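Local coordinates for D-aminopeptidase (Burkholderia sp. LK4, PDB 5TZB), which probably cleaves amino-terminal beta-amino acid residues from peptides, as a beta-aminopeptidase of the Ntn-hydrolase type in peptidase family S58, at residues 28-33 against 228-233; 63-68 against 113-118; 220-225 against 292-297; 277-282 against 301-306. One frame throughout, in Å; residues are numbered along the deposited sequence.

Contact 1 (28-33 against 228-233); sequences IRIGLG and LRVAGY
Ile30 reaches across to Ala231 with the end of its longer branch: CD1 of Ile30 lies 3.6 Å from Ala231 N and 3.8 Å from Ala231 CB, so a single methyl packs against both the backbone and the small side chain at the corner of a turn. A bend in the Ile30 chain takes it there, with CD1 swung back by a chi2 of -65° instead of running on extended. Beside it Ile28 offers its short branch; Ile28 CG2 sits 4.0 Å from Val230 CG1, and these two side chains cross at about a right angle. Ala231 CB also lies 4.0 Å from Arg29 O. The two loops meet through van der Waals contact of methyl groups, burying about 153 Å².

The turn holds its shape through its own backbone. Val230 N donates to Tyr233 O at 3.1 Å and Tyr233 N returns a bond to Val230 O, which also lies in plane at the edge of the Tyr233 ring. Ala231 and Gly232 take positive phi values between these ends. Further out, Leu374 of helix 371-380 touches both Ile28 and Val230, while Val350 of helix 331-355 packs on Val230. Tyr233 OH bonds to Val381 O of the second subunit, placing the turn at a subunit interface. The doubly bonded type I' turn is of the kind that closes tight two-residue beta hairpins, though no regular strand is present here, and it packs against the loop that precedes strand 48-56.

Contact 2 (63-68 against 113-118); sequences IRTGVT and YTNTHS
Backbone bonds join Thr68 and Tyr113 as an antiparallel hydrogen-bonded pair: Thr68 N meets Tyr113 O at 2.9 Å, and Tyr113 N meets Thr68 O at 2.7 Å. Val67 adds a CA-H...O contact to the same carbonyl, with Val67 CA 3.2 Å from Tyr113 O.

Side-chain hydrogen bonds take over where the chains part. Thr114 OG1 donates to Gly66 O at 2.8 Å, tilted 27° from the carbonyl plane; its chi1 of -171° turns the hydroxyl away from the backbone N and across to the neighbouring strand. Next along, Asn115 ND2 donates a hydrogen bond to Thr65 OG1 at 2.8 Å, the two side chains crossing near a right angle. Asp150 OD2 also bonds to that hydroxyl. The other end of the amide faces its own chain: Asn115 OD1 accepts from His117 N at 3.0 Å, forming an Asx turn. Asn115 N, in contrast, is buried with no partner in the model.

Apolar contact is slight, Thr68 CB lying 4.2 Å from Tyr113 CB. Beyond the pair, Thr68 OG1 bonds to His51 ND1 and Tyr113 OH to Leu217 O. The whole is a pair of neighbouring antiparallel strands in a mixed beta sheet, with threonine and asparagine side chains continuing the connection past the regular pairing.

Contact 3 (220-225 against 292-297); sequences ANYGVR and GTEDSS
Glu294 lays its carboxylate against the backbone of Gly223, a meeting of two loops of this S58-family aminopeptidase: one leaves strand 213-220, the other enters strand 298-305 through a type I turn from Glu294 to Ser297. Gly223 N donates to Glu294 OE1 at 2.8 Å, approaching from above the carboxylate plane, 36° out of it. The Glu294 chain runs extended beyond CG (chi2 179°), which carries the carboxylate to the facing loop. OE1 also stands at the edge of the Tyr222 ring, near its plane. Glu294 OE2 lies 3.7 Å from Val224 CG1, one residue beyond the bonded glycine.

Tyr222 makes a second contact, with Ser297. Its CB lies 3.5 Å from Ser297 OG, a hydroxyl whose hydrogen bond goes instead to Asp299 OD1. The Tyr222 side chain packs on Leu286 and Val289 of helix 272-289, so the residue before the bonded glycine is held against the protein body.

Outward, the turn meets other copies of the protein: Asp295 OD1 forms a salt bridge with Arg277 of the second subunit, and Ser296 packs on Tyr316 of the third. The carboxylate has one further link to the facing loop, through a water that donates to Glu294 OE2 at 3.0 Å and, weakly, to Gly223 O at 3.4 Å.

Contact 4 (277-282 against 301-306); sequences RLAQRA and FLAFAT
With CG of Phe301 turned anti to its carbonyl carbon (chi1 -44°) and chi2 at -40°, the aromatic ring presents a face to Ala282 on the helix. The Ala282 methyl takes that face in a CH-pi contact: CB of Ala282 stands 3.6 Å from the centroid of the Phe301 ring, 19° off the normal. It leans toward the rim, and Ala282 CB is 3.5 Å from Phe301 CG.

One helical turn earlier Ala279 nestles on the strand. Its CB meets Ala303 CB at 3.8 Å, and the pair of small residues lets the backbones draw close, the axes of helix and strand segments passing 6.9 Å apart. Ala279 O lies 3.6 Å from Phe301 CB, while accepting an i+3 backbone bond from Ala282 N. Leu278 touches the same Ala303 methyl, with Leu278 CB 4.3 Å from Ala303 CB.

On the helix side turned from the strand, Arg281 NH1 donates to Arg277 O at 2.9 Å, coming from above the carbonyl plane, and the Arg281 guanidinium makes a cation-pi contact with Phe338. Arg281 NH2 bonds to Asn90 OD1 of the second subunit. The whole belongs to a beta-alpha-beta crossover between the parallel strands 260-266 and 298-305, with helix 272-289 packed on their sheet.

How the contacts relate
Contacts 3 and 4 interlock along the chain: helix 272-289 and strand 298-305, which meet in contact 4, flank the loop 292-297 of contact 3, although the two centres are 20 Å apart. Contact 1 likewise crosses contact 3, their centres 19 Å apart. Contact 2, nested inside the loop closed by contact 1, lies 29 Å from it between centres, yet its nearest atoms come to about 6 Å from contact 4. Contacts 1, 3 and 4 all touch the second subunit; across that interface Arg277 of one copy pairs with Asp295 of the other and Arg281 with Gly292 O, so contact 4 meets its neighbour's contact 3. A bound calcium ion is about 12 Å from the Leu278 side chain.

Contact 1 (28-33 against 228-233)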
loop_
_atom_site.group_PDB
_atom_site.type_symbol
_atom_site.label_atom_id
_atom_site.label_comp_id
_atom_site.label_asym_id
_atom_site.label_seq_id
_atom_site.Cartn_x
_atom_site.Cartn_y
_atom_site.Cartn_z
ATOM N N ILE C 28 31.774 -21.493 5.724
ATOM C CA ILE C 28 31.224 -20.331 5.040
ATOM C C ILE C 28 30.333 -19.565 5.988
ATOM O O ILE C 28 29.272 -20.047 6.377
ATOM C CB ILE C 28 30.400 -20.714 3.797
ATOM C CG1 ILE C 28 31.230 -21.577 2.849
ATOM C CG2 ILE C 28 29.893 -19.458 3.095
ATOM C CD1 ILE C 28 30.396 -22.282 1.808
ATOM N N ARG C 29 30.759 -18.358 6.338
ATOM C CA ARG C 29 30.023 -17.556 7.293
ATOM C C ARG C 29 29.312 -16.418 6.582
ATOM O O ARG C 29 29.943 -15.595 5.927
ATOM C CB ARG C 29 30.964 -17.008 8.354
ATOM C CG ARG C 29 31.431 -18.026 9.379
ATOM C CD ARG C 29 32.356 -17.371 10.404
ATOM N NE ARG C 29 31.655 -16.321 11.151
ATOM C CZ ARG C 29 31.689 -15.019 10.862
ATOM N NH1 ARG C 29 32.391 -14.577 9.820
ATOM N NH2 ARG C 29 31.005 -14.160 11.611
ATOM N N ILE C 30 27.995 -16.367 6.741
ATOM C CA ILE C 30 27.169 -15.338 6.124
ATOM C C ILE C 30 26.907 -14.193 7.084
ATOM O O ILE C 30 26.401 -14.407 8.184
ATOM C CB ILE C 30 25.795 -15.897 5.673
ATOM C CG1 ILE C 30 25.953 -17.075 4.699
ATOM C CG2 ILE C 30 24.951 -14.784 5.074
ATOM C CD1 ILE C 30 26.575 -16.717 3.386
ATOM N N GLY C 31 27.277 -12.983 6.680
ATOM C CA GLY C 31 27.063 -11.822 7.511
ATOM C C GLY C 31 27.943 -11.862 8.744
ATOM O O GLY C 31 28.902 -12.640 8.812
ATOM N N LEU C 32 27.604 -11.043 9.736
ATOM C CA LEU C 32 28.456 -10.900 10.911
ATOM C C LEU C 32 27.831 -11.378 12.229
ATOM O O LEU C 32 28.520 -11.441 13.260
ATOM C CB LEU C 32 28.898 -9.441 11.043
ATOM C CG LEU C 32 29.832 -8.980 9.924
ATOM C CD1 LEU C 32 29.815 -7.466 9.762
ATOM C CD2 LEU C 32 31.233 -9.484 10.195
ATOM N N GLY C 33 26.544 -11.716 12.206
ATOM C CA GLY C 33 25.810 -12.036 13.423
ATOM C C GLY C 33 26.042 -13.464 13.882
ATOM O O GLY C 33 26.715 -14.244 13.201
ATOM N N LEU C 228 24.013 -15.961 -8.968
ATOM C CA LEU C 228 24.244 -16.529 -7.632
ATOM C C LEU C 228 25.426 -15.868 -6.902
ATOM O O LEU C 228 26.523 -15.761 -7.457
ATOM C CB LEU C 228 24.491 -18.037 -7.726
ATOM C CG LEU C 228 24.805 -18.750 -6.405
ATOM C CD1 LEU C 228 23.678 -18.620 -5.369
ATOM C CD2 LEU C 228 25.196 -20.212 -6.640
ATOM N N ARG C 229 25.192 -15.404 -5.674
ATOM C CA ARG C 229 26.268 -14.863 -4.847
ATOM C C ARG C 229 26.201 -15.460 -3.440
ATOM O O ARG C 229 25.132 -15.551 -2.843
ATOM C CB ARG C 229 26.213 -13.325 -4.783
ATOM C CG ARG C 229 26.154 -12.622 -6.145
ATOM C CD ARG C 229 26.724 -11.191 -6.115
ATOM N NE ARG C 229 26.260 -10.421 -4.961
ATOM C CZ ARG C 229 26.360 -9.097 -4.838
ATOM N NH1 ARG C 229 26.884 -8.364 -5.810
ATOM N NH2 ARG C 229 25.920 -8.503 -3.738
ATOM N N VAL C 230 27.353 -15.885 -2.924
ATOM C CA VAL C 230 27.437 -16.526 -1.611
ATOM C C VAL C 230 28.384 -15.755 -0.707
ATOM O O VAL C 230 29.582 -15.652 -1.001
ATOM C CB VAL C 230 27.918 -17.997 -1.720
ATOM C CG1 VAL C 230 28.112 -18.607 -0.335
ATOM C CG2 VAL C 230 26.931 -18.814 -2.522
ATOM N N ALA C 231 27.847 -15.240 0.396
ATOM C CA ALA C 231 28.567 -14.324 1.286
ATOM C C ALA C 231 29.102 -13.146 0.479
ATOM O O ALA C 231 30.191 -12.636 0.758
ATOM C CB ALA C 231 29.695 -15.025 2.020
ATOM N N GLY C 232 28.350 -12.768 -0.550
ATOM C CA GLY C 232 28.694 -11.655 -1.414
ATOM C C GLY C 232 29.518 -11.989 -2.647
ATOM O O GLY C 232 29.511 -11.224 -3.611
ATOM N N TYR C 233 30.214 -13.128 -2.633
ATOM C CA TYR C 233 31.148 -13.480 -3.713
ATOM C C TYR C 233 30.446 -14.019 -4.952
ATOM O O TYR C 233 29.542 -14.841 -4.841
ATOM C CB TYR C 233 32.178 -14.491 -3.204
ATOM C CG TYR C 233 33.153 -13.880 -2.221
ATOM C CD1 TYR C 233 34.411 -13.462 -2.635
ATOM C CD2 TYR C 233 32.810 -13.706 -0.885
ATOM C CE1 TYR C 233 35.310 -12.891 -1.742
ATOM C CE2 TYR C 233 33.699 -13.130 0.009
ATOM C CZ TYR C 233 34.951 -12.730 -0.432
ATOM O OH TYR C 233 35.842 -12.156 0.444
#

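Contact 2 (63-68 against 113-118)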
loop_
_atom_site.group_PDB
_atom_site.type_symbol
_atom_site.label_atom_id
_atom_site.label_comp_id
_atom_site.label_asym_id
_atom_site.label_seq_id
_atom_site.Cartn_x
_atom_site.Cartn_y
_atom_site.Cartn_z
ATOM N N ILE C 63 5.365 -37.457 -9.000
ATOM C CA ILE C 63 5.064 -36.542 -7.917
ATOM C C ILE C 63 6.361 -36.110 -7.247
ATOM O O ILE C 63 7.107 -36.950 -6.740
ATOM C CB ILE C 63 4.135 -37.180 -6.886
ATOM C CG1 ILE C 63 2.878 -37.718 -7.573
ATOM C CG2 ILE C 63 3.762 -36.170 -5.819
ATOM C CD1 ILE C 63 1.968 -38.529 -6.644
ATOM N N ARG C 64 6.653 -34.814 -7.282
ATOM C CA ARG C 64 7.806 -34.285 -6.561
ATOM C C ARG C 64 7.359 -33.007 -5.882
ATOM O O ARG C 64 7.644 -31.911 -6.356
ATOM C CB ARG C 64 8.981 -34.010 -7.512
ATOM C CG ARG C 64 9.498 -35.270 -8.184
ATOM C CD ARG C 64 10.132 -36.248 -7.202
ATOM N NE ARG C 64 10.579 -37.460 -7.888
ATOM C CZ ARG C 64 11.758 -37.591 -8.484
ATOM N NH1 ARG C 64 12.616 -36.582 -8.454
ATOM N NH2 ARG C 64 12.085 -38.727 -9.092
ATOM N N THR C 65 6.652 -33.154 -4.767
ATOM C CA THR C 65 6.035 -32.014 -4.116
ATOM C C THR C 65 5.737 -32.341 -2.660
ATOM O O THR C 65 6.206 -33.349 -2.138
ATOM C CB THR C 65 4.725 -31.592 -4.843
ATOM O OG1 THR C 65 4.284 -30.323 -4.354
ATOM C CG2 THR C 65 3.627 -32.627 -4.647
ATOM N N GLY C 66 4.964 -31.485 -2.004
ATOM C CA GLY C 66 4.609 -31.719 -0.621
ATOM C C GLY C 66 4.142 -30.460 0.074
ATOM O O GLY C 66 3.743 -29.482 -0.559
ATOM N N VAL C 67 4.195 -30.488 1.397
ATOM C CA VAL C 67 3.752 -29.359 2.169
ATOM C C VAL C 67 4.628 -29.210 3.418
ATOM O O VAL C 67 5.022 -30.199 4.039
ATOM C CB VAL C 67 2.232 -29.496 2.522
ATOM C CG1 VAL C 67 1.926 -30.857 3.084
ATOM C CG2 VAL C 67 1.777 -28.405 3.473
ATOM N N THR C 68 4.960 -27.962 3.744
ATOM C CA THR C 68 5.667 -27.628 4.976
ATOM C C THR C 68 4.773 -26.785 5.865
ATOM O O THR C 68 4.088 -25.885 5.373
ATOM C CB THR C 68 6.961 -26.856 4.693
ATOM O OG1 THR C 68 7.860 -27.698 3.968
ATOM C CG2 THR C 68 7.626 -26.418 5.994
ATOM N N TYR C 113 3.534 -23.972 3.485
ATOM C CA TYR C 113 4.113 -23.826 2.155
ATOM C C TYR C 113 3.733 -25.026 1.295
ATOM O O TYR C 113 3.822 -26.156 1.771
ATOM C CB TYR C 113 5.639 -23.766 2.212
ATOM C CG TYR C 113 6.288 -22.615 2.941
ATOM C CD1 TYR C 113 5.568 -21.505 3.353
ATOM C CD2 TYR C 113 7.655 -22.645 3.200
ATOM C CE1 TYR C 113 6.200 -20.453 4.016
ATOM C CE2 TYR C 113 8.288 -21.609 3.851
ATOM C CZ TYR C 113 7.564 -20.522 4.256
ATOM O OH TYR C 113 8.218 -19.499 4.902
ATOM N N THR C 114 3.368 -24.812 0.033
ATOM C CA THR C 114 3.179 -25.941 -0.881
ATOM C C THR C 114 3.390 -25.479 -2.335
ATOM O O THR C 114 3.981 -24.437 -2.557
ATOM C CB THR C 114 1.788 -26.582 -0.690
ATOM O OG1 THR C 114 1.701 -27.802 -1.437
ATOM C CG2 THR C 114 0.680 -25.634 -1.096
ATOM N N ASN C 115 2.937 -26.250 -3.323
ATOM C CA ASN C 115 3.046 -25.821 -4.720
ATOM C C ASN C 115 1.834 -24.988 -5.148
ATOM O O ASN C 115 0.813 -24.997 -4.462
ATOM C CB ASN C 115 3.202 -27.023 -5.650
ATOM C CG ASN C 115 1.939 -27.861 -5.729
ATOM O OD1 ASN C 115 0.985 -27.498 -6.420
ATOM N ND2 ASN C 115 1.934 -28.996 -5.040
ATOM N N THR C 116 1.948 -24.298 -6.286
ATOM C CA THR C 116 0.944 -23.324 -6.728
ATOM C C THR C 116 -0.470 -23.884 -6.897
ATOM O O THR C 116 -1.449 -23.183 -6.637
ATOM C CB THR C 116 1.352 -22.662 -8.067
ATOM O OG1 THR C 116 2.757 -22.345 -8.046
ATOM C CG2 THR C 116 0.534 -21.390 -8.294
ATOM N N HIS C 117 -0.588 -25.125 -7.350
ATOM C CA HIS C 117 -1.902 -25.672 -7.639
ATOM C C HIS C 117 -2.514 -26.450 -6.469
ATOM O O HIS C 117 -3.600 -27.005 -6.588
ATOM C CB HIS C 117 -1.825 -26.541 -8.896
ATOM C CG HIS C 117 -1.606 -25.742 -10.145
ATOM N ND1 HIS C 117 -1.443 -26.313 -11.389
ATOM C CD2 HIS C 117 -1.551 -24.402 -10.337
ATOM C CE1 HIS C 117 -1.275 -25.362 -12.291
ATOM N NE2 HIS C 117 -1.342 -24.190 -11.678
ATOM N N SER C 118 -1.836 -26.447 -5.333
ATOM C CA SER C 118 -2.326 -27.158 -4.162
ATOM C C SER C 118 -2.712 -26.231 -3.001
ATOM O O SER C 118 -3.099 -26.707 -1.928
ATOM C CB SER C 118 -1.262 -28.162 -3.689
ATOM O OG SER C 118 -0.987 -29.130 -4.683
#

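Contact 3 (220-225 against 292-297)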
loop_
_atom_site.group_PDB
_atom_site.type_symbol
_atom_site.label_atom_id
_atom_site.label_comp_id
_atom_site.label_asym_id
_atom_site.label_seq_id
_atom_site.Cartn_x
_atom_site.Cartn_y
_atom_site.Cartn_z
ATOM N N ALA C 220 12.865 -21.717 -1.451
ATOM C CA ALA C 220 13.590 -21.007 -2.501
ATOM C C ALA C 220 13.443 -21.707 -3.846
ATOM O O ALA C 220 13.818 -22.878 -3.992
ATOM C CB ALA C 220 15.074 -20.871 -2.130
ATOM N N ASN C 221 12.904 -20.968 -4.812
ATOM C CA ASN C 221 12.595 -21.487 -6.138
ATOM C C ASN C 221 12.803 -20.423 -7.212
ATOM O O ASN C 221 12.042 -20.349 -8.166
ATOM C CB ASN C 221 11.144 -21.981 -6.164
ATOM C CG ASN C 221 10.817 -22.805 -7.396
ATOM O OD1 ASN C 221 11.514 -23.761 -7.721
ATOM N ND2 ASN C 221 9.742 -22.425 -8.094
ATOM N N TYR C 222 13.827 -19.590 -7.047
ATOM C CA TYR C 222 14.004 -18.416 -7.901
ATOM C C TYR C 222 15.405 -18.401 -8.523
ATOM O O TYR C 222 16.294 -19.123 -8.083
ATOM C CB TYR C 222 13.808 -17.123 -7.086
ATOM C CG TYR C 222 15.065 -16.847 -6.295
ATOM C CD1 TYR C 222 16.044 -15.989 -6.785
ATOM C CD2 TYR C 222 15.305 -17.503 -5.094
ATOM C CE1 TYR C 222 17.236 -15.796 -6.101
ATOM C CE2 TYR C 222 16.495 -17.313 -4.392
ATOM C CZ TYR C 222 17.455 -16.450 -4.906
ATOM O OH TYR C 222 18.644 -16.240 -4.233
ATOM N N GLY C 223 15.603 -17.536 -9.516
ATOM C CA GLY C 223 16.937 -17.082 -9.855
ATOM C C GLY C 223 17.646 -17.717 -11.019
ATOM O O GLY C 223 17.493 -18.908 -11.317
ATOM N N VAL C 224 18.446 -16.903 -11.688
ATOM C CA VAL C 224 19.247 -17.421 -12.776
ATOM C C VAL C 224 20.651 -17.734 -12.268
ATOM O O VAL C 224 21.151 -17.133 -11.306
ATOM C CB VAL C 224 19.312 -16.440 -13.961
ATOM C CG1 VAL C 224 17.900 -15.974 -14.325
ATOM C CG2 VAL C 224 20.131 -15.247 -13.607
ATOM N N ARG C 225 21.264 -18.704 -12.922
ATOM C CA ARG C 225 22.570 -19.224 -12.540
ATOM C C ARG C 225 23.649 -18.156 -12.270
ATOM O O ARG C 225 24.193 -18.082 -11.157
ATOM C CB ARG C 225 23.058 -20.172 -13.639
ATOM C CG ARG C 225 24.414 -20.787 -13.370
ATOM C CD ARG C 225 24.392 -21.781 -12.208
ATOM N NE ARG C 225 23.511 -22.929 -12.430
ATOM C CZ ARG C 225 23.778 -23.926 -13.278
ATOM N NH1 ARG C 225 24.892 -23.905 -14.012
ATOM N NH2 ARG C 225 22.931 -24.946 -13.407
ATOM N N GLY C 292 15.403 -11.138 -6.721
ATOM C CA GLY C 292 14.590 -9.936 -6.697
ATOM C C GLY C 292 14.482 -9.197 -8.023
ATOM O O GLY C 292 13.994 -8.069 -8.061
ATOM N N THR C 293 14.944 -9.802 -9.110
ATOM C CA THR C 293 14.939 -9.104 -10.399
ATOM C C THR C 293 14.200 -9.864 -11.499
ATOM O O THR C 293 14.400 -9.604 -12.690
ATOM C CB THR C 293 16.391 -8.765 -10.863
ATOM O OG1 THR C 293 17.164 -9.959 -10.977
ATOM C CG2 THR C 293 17.075 -7.871 -9.863
ATOM N N GLU C 294 13.352 -10.812 -11.112
ATOM C CA GLU C 294 12.571 -11.587 -12.076
ATOM C C GLU C 294 11.072 -11.255 -12.044
ATOM O O GLU C 294 10.439 -11.306 -10.986
ATOM C CB GLU C 294 12.742 -13.091 -11.830
ATOM C CG GLU C 294 14.104 -13.659 -12.201
ATOM C CD GLU C 294 14.208 -15.173 -11.914
ATOM O OE1 GLU C 294 13.971 -15.597 -10.752
ATOM O OE2 GLU C 294 14.527 -15.932 -12.863
ATOM N N ASP C 295 10.512 -10.925 -13.206
ATOM C CA ASP C 295 9.061 -10.777 -13.340
ATOM C C ASP C 295 8.316 -12.054 -12.929
ATOM O O ASP C 295 7.241 -11.989 -12.313
ATOM C CB ASP C 295 8.689 -10.425 -14.783
ATOM C CG ASP C 295 7.197 -10.513 -15.033
ATOM O OD1 ASP C 295 6.494 -9.586 -14.615
ATOM O OD2 ASP C 295 6.727 -11.494 -15.659
ATOM N N SER C 296 8.905 -13.207 -13.223
ATOM C CA SER C 296 8.200 -14.481 -13.040
ATOM C C SER C 296 8.212 -15.001 -11.605
ATOM O O SER C 296 7.591 -16.022 -11.317
ATOM C CB SER C 296 8.799 -15.566 -13.928
ATOM O OG SER C 296 10.106 -15.891 -13.496
ATOM N N SER C 297 8.914 -14.304 -10.721
ATOM C CA SER C 297 9.176 -14.805 -9.371
ATOM C C SER C 297 8.213 -14.280 -8.296
ATOM O O SER C 297 8.201 -13.097 -7.986
ATOM C CB SER C 297 10.624 -14.467 -8.987
ATOM O OG SER C 297 11.030 -15.188 -7.851
HETATM O O HOH W 1 15.470 -18.609 -13.975
#

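Contact 4 (277-282 against 301-306)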
loop_
_atom_site.group_PDB
_atom_site.type_symbol
_atom_site.label_atom_id
_atom_site.label_comp_id
_atom_site.label_asym_id
_atom_site.label_seq_id
_atom_site.Cartn_x
_atom_site.Cartn_y
_atom_site.Cartn_z
ATOM N N ARG C 277 7.714 -3.813 8.693
ATOM C CA ARG C 277 9.066 -3.321 8.480
ATOM C C ARG C 277 10.054 -4.482 8.431
ATOM O O ARG C 277 10.919 -4.559 7.545
ATOM C CB ARG C 277 9.450 -2.327 9.575
ATOM C CG ARG C 277 8.467 -1.168 9.711
ATOM C CD ARG C 277 8.955 -0.151 10.726
ATOM N NE ARG C 277 10.107 0.584 10.195
ATOM C CZ ARG C 277 10.963 1.296 10.927
ATOM N NH1 ARG C 277 10.815 1.372 12.249
ATOM N NH2 ARG C 277 11.990 1.909 10.344
ATOM N N LEU C 278 9.885 -5.418 9.352
ATOM C CA LEU C 278 10.785 -6.557 9.437
ATOM C C LEU C 278 10.653 -7.452 8.192
ATOM O O LEU C 278 11.657 -7.929 7.665
ATOM C CB LEU C 278 10.508 -7.355 10.708
ATOM C CG LEU C 278 11.512 -8.455 11.058
ATOM C CD1 LEU C 278 12.862 -7.834 11.368
ATOM C CD2 LEU C 278 11.020 -9.252 12.235
ATOM N N ALA C 279 9.423 -7.663 7.723
ATOM C CA ALA C 279 9.204 -8.532 6.572
ATOM C C ALA C 279 9.919 -8.012 5.329
ATOM O O ALA C 279 10.428 -8.803 4.540
ATOM C CB ALA C 279 7.712 -8.703 6.292
ATOM N N GLN C 280 9.971 -6.695 5.157
ATOM C CA GLN C 280 10.575 -6.146 3.947
ATOM C C GLN C 280 12.083 -6.375 3.957
ATOM O O GLN C 280 12.715 -6.361 2.901
ATOM C CB GLN C 280 10.261 -4.652 3.767
ATOM C CG GLN C 280 10.753 -4.128 2.400
ATOM C CD GLN C 280 10.276 -2.715 2.006
ATOM O OE1 GLN C 280 10.642 -2.222 0.932
ATOM N NE2 GLN C 280 9.457 -2.077 2.846
ATOM N N ARG C 281 12.673 -6.659 5.116
ATOM C CA ARG C 281 14.123 -6.871 5.105
ATOM C C ARG C 281 14.457 -8.220 4.448
ATOM O O ARG C 281 15.628 -8.535 4.202
ATOM C CB ARG C 281 14.728 -6.788 6.522
ATOM C CG ARG C 281 14.667 -5.380 7.188
ATOM C CD ARG C 281 14.409 -4.333 6.144
ATOM N NE ARG C 281 14.727 -2.937 6.429
ATOM C CZ ARG C 281 13.840 -1.991 6.725
ATOM N NH1 ARG C 281 12.556 -2.277 6.890
ATOM N NH2 ARG C 281 14.255 -0.746 6.879
ATOM N N ALA C 282 13.437 -9.024 4.158
ATOM C CA ALA C 282 13.664 -10.236 3.382
ATOM C C ALA C 282 14.160 -9.882 1.967
ATOM O O ALA C 282 14.965 -10.623 1.390
ATOM C CB ALA C 282 12.399 -11.088 3.328
ATOM N N PHE C 301 6.749 -12.185 1.347
ATOM C CA PHE C 301 7.392 -12.290 2.653
ATOM C C PHE C 301 6.432 -12.063 3.825
ATOM O O PHE C 301 5.622 -11.137 3.810
ATOM C CB PHE C 301 8.543 -11.277 2.767
ATOM C CG PHE C 301 9.424 -11.197 1.542
ATOM C CD1 PHE C 301 9.794 -12.333 0.845
ATOM C CD2 PHE C 301 9.885 -9.955 1.093
ATOM C CE1 PHE C 301 10.608 -12.237 -0.294
ATOM C CE2 PHE C 301 10.699 -9.858 -0.044
ATOM C CZ PHE C 301 11.062 -10.994 -0.728
ATOM N N LEU C 302 6.564 -12.894 4.850
ATOM C CA LEU C 302 5.752 -12.797 6.055
ATOM C C LEU C 302 6.660 -12.758 7.257
ATOM O O LEU C 302 7.643 -13.490 7.308
ATOM C CB LEU C 302 4.790 -13.979 6.164
ATOM C CG LEU C 302 3.981 -14.170 7.454
ATOM C CD1 LEU C 302 3.014 -13.041 7.673
ATOM C CD2 LEU C 302 3.227 -15.483 7.376
ATOM N N ALA C 303 6.340 -11.888 8.204
ATOM C CA ALA C 303 7.036 -11.836 9.480
ATOM C C ALA C 303 6.034 -11.864 10.640
ATOM O O ALA C 303 5.029 -11.156 10.613
ATOM C CB ALA C 303 7.896 -10.607 9.562
ATOM N N PHE C 304 6.290 -12.699 11.639
ATOM C CA PHE C 304 5.472 -12.673 12.855
ATOM C C PHE C 304 6.341 -12.622 14.112
ATOM O O PHE C 304 7.493 -13.081 14.124
ATOM C CB PHE C 304 4.496 -13.863 12.903
ATOM C CG PHE C 304 5.150 -15.210 13.128
ATOM C CD1 PHE C 304 5.344 -15.711 14.414
ATOM C CD2 PHE C 304 5.519 -16.000 12.047
ATOM C CE1 PHE C 304 5.933 -16.950 14.615
ATOM C CE2 PHE C 304 6.104 -17.242 12.242
ATOM C CZ PHE C 304 6.313 -17.717 13.534
ATOM N N ALA C 305 5.770 -12.062 15.174
ATOM C CA ALA C 305 6.484 -11.878 16.426
ATOM C C ALA C 305 5.757 -12.595 17.563
ATOM O O ALA C 305 4.524 -12.583 17.619
ATOM C CB ALA C 305 6.627 -10.391 16.728
ATOM N N THR C 306 6.515 -13.199 18.480
ATOM C CA THR C 306 5.911 -13.949 19.587
ATOM C C THR C 306 6.003 -13.206 20.918
ATOM O O THR C 306 5.435 -13.656 21.914
ATOM C CB THR C 306 6.556 -15.340 19.744
ATOM O OG1 THR C 306 7.951 -15.187 20.042
ATOM C CG2 THR C 306 6.415 -16.159 18.455
#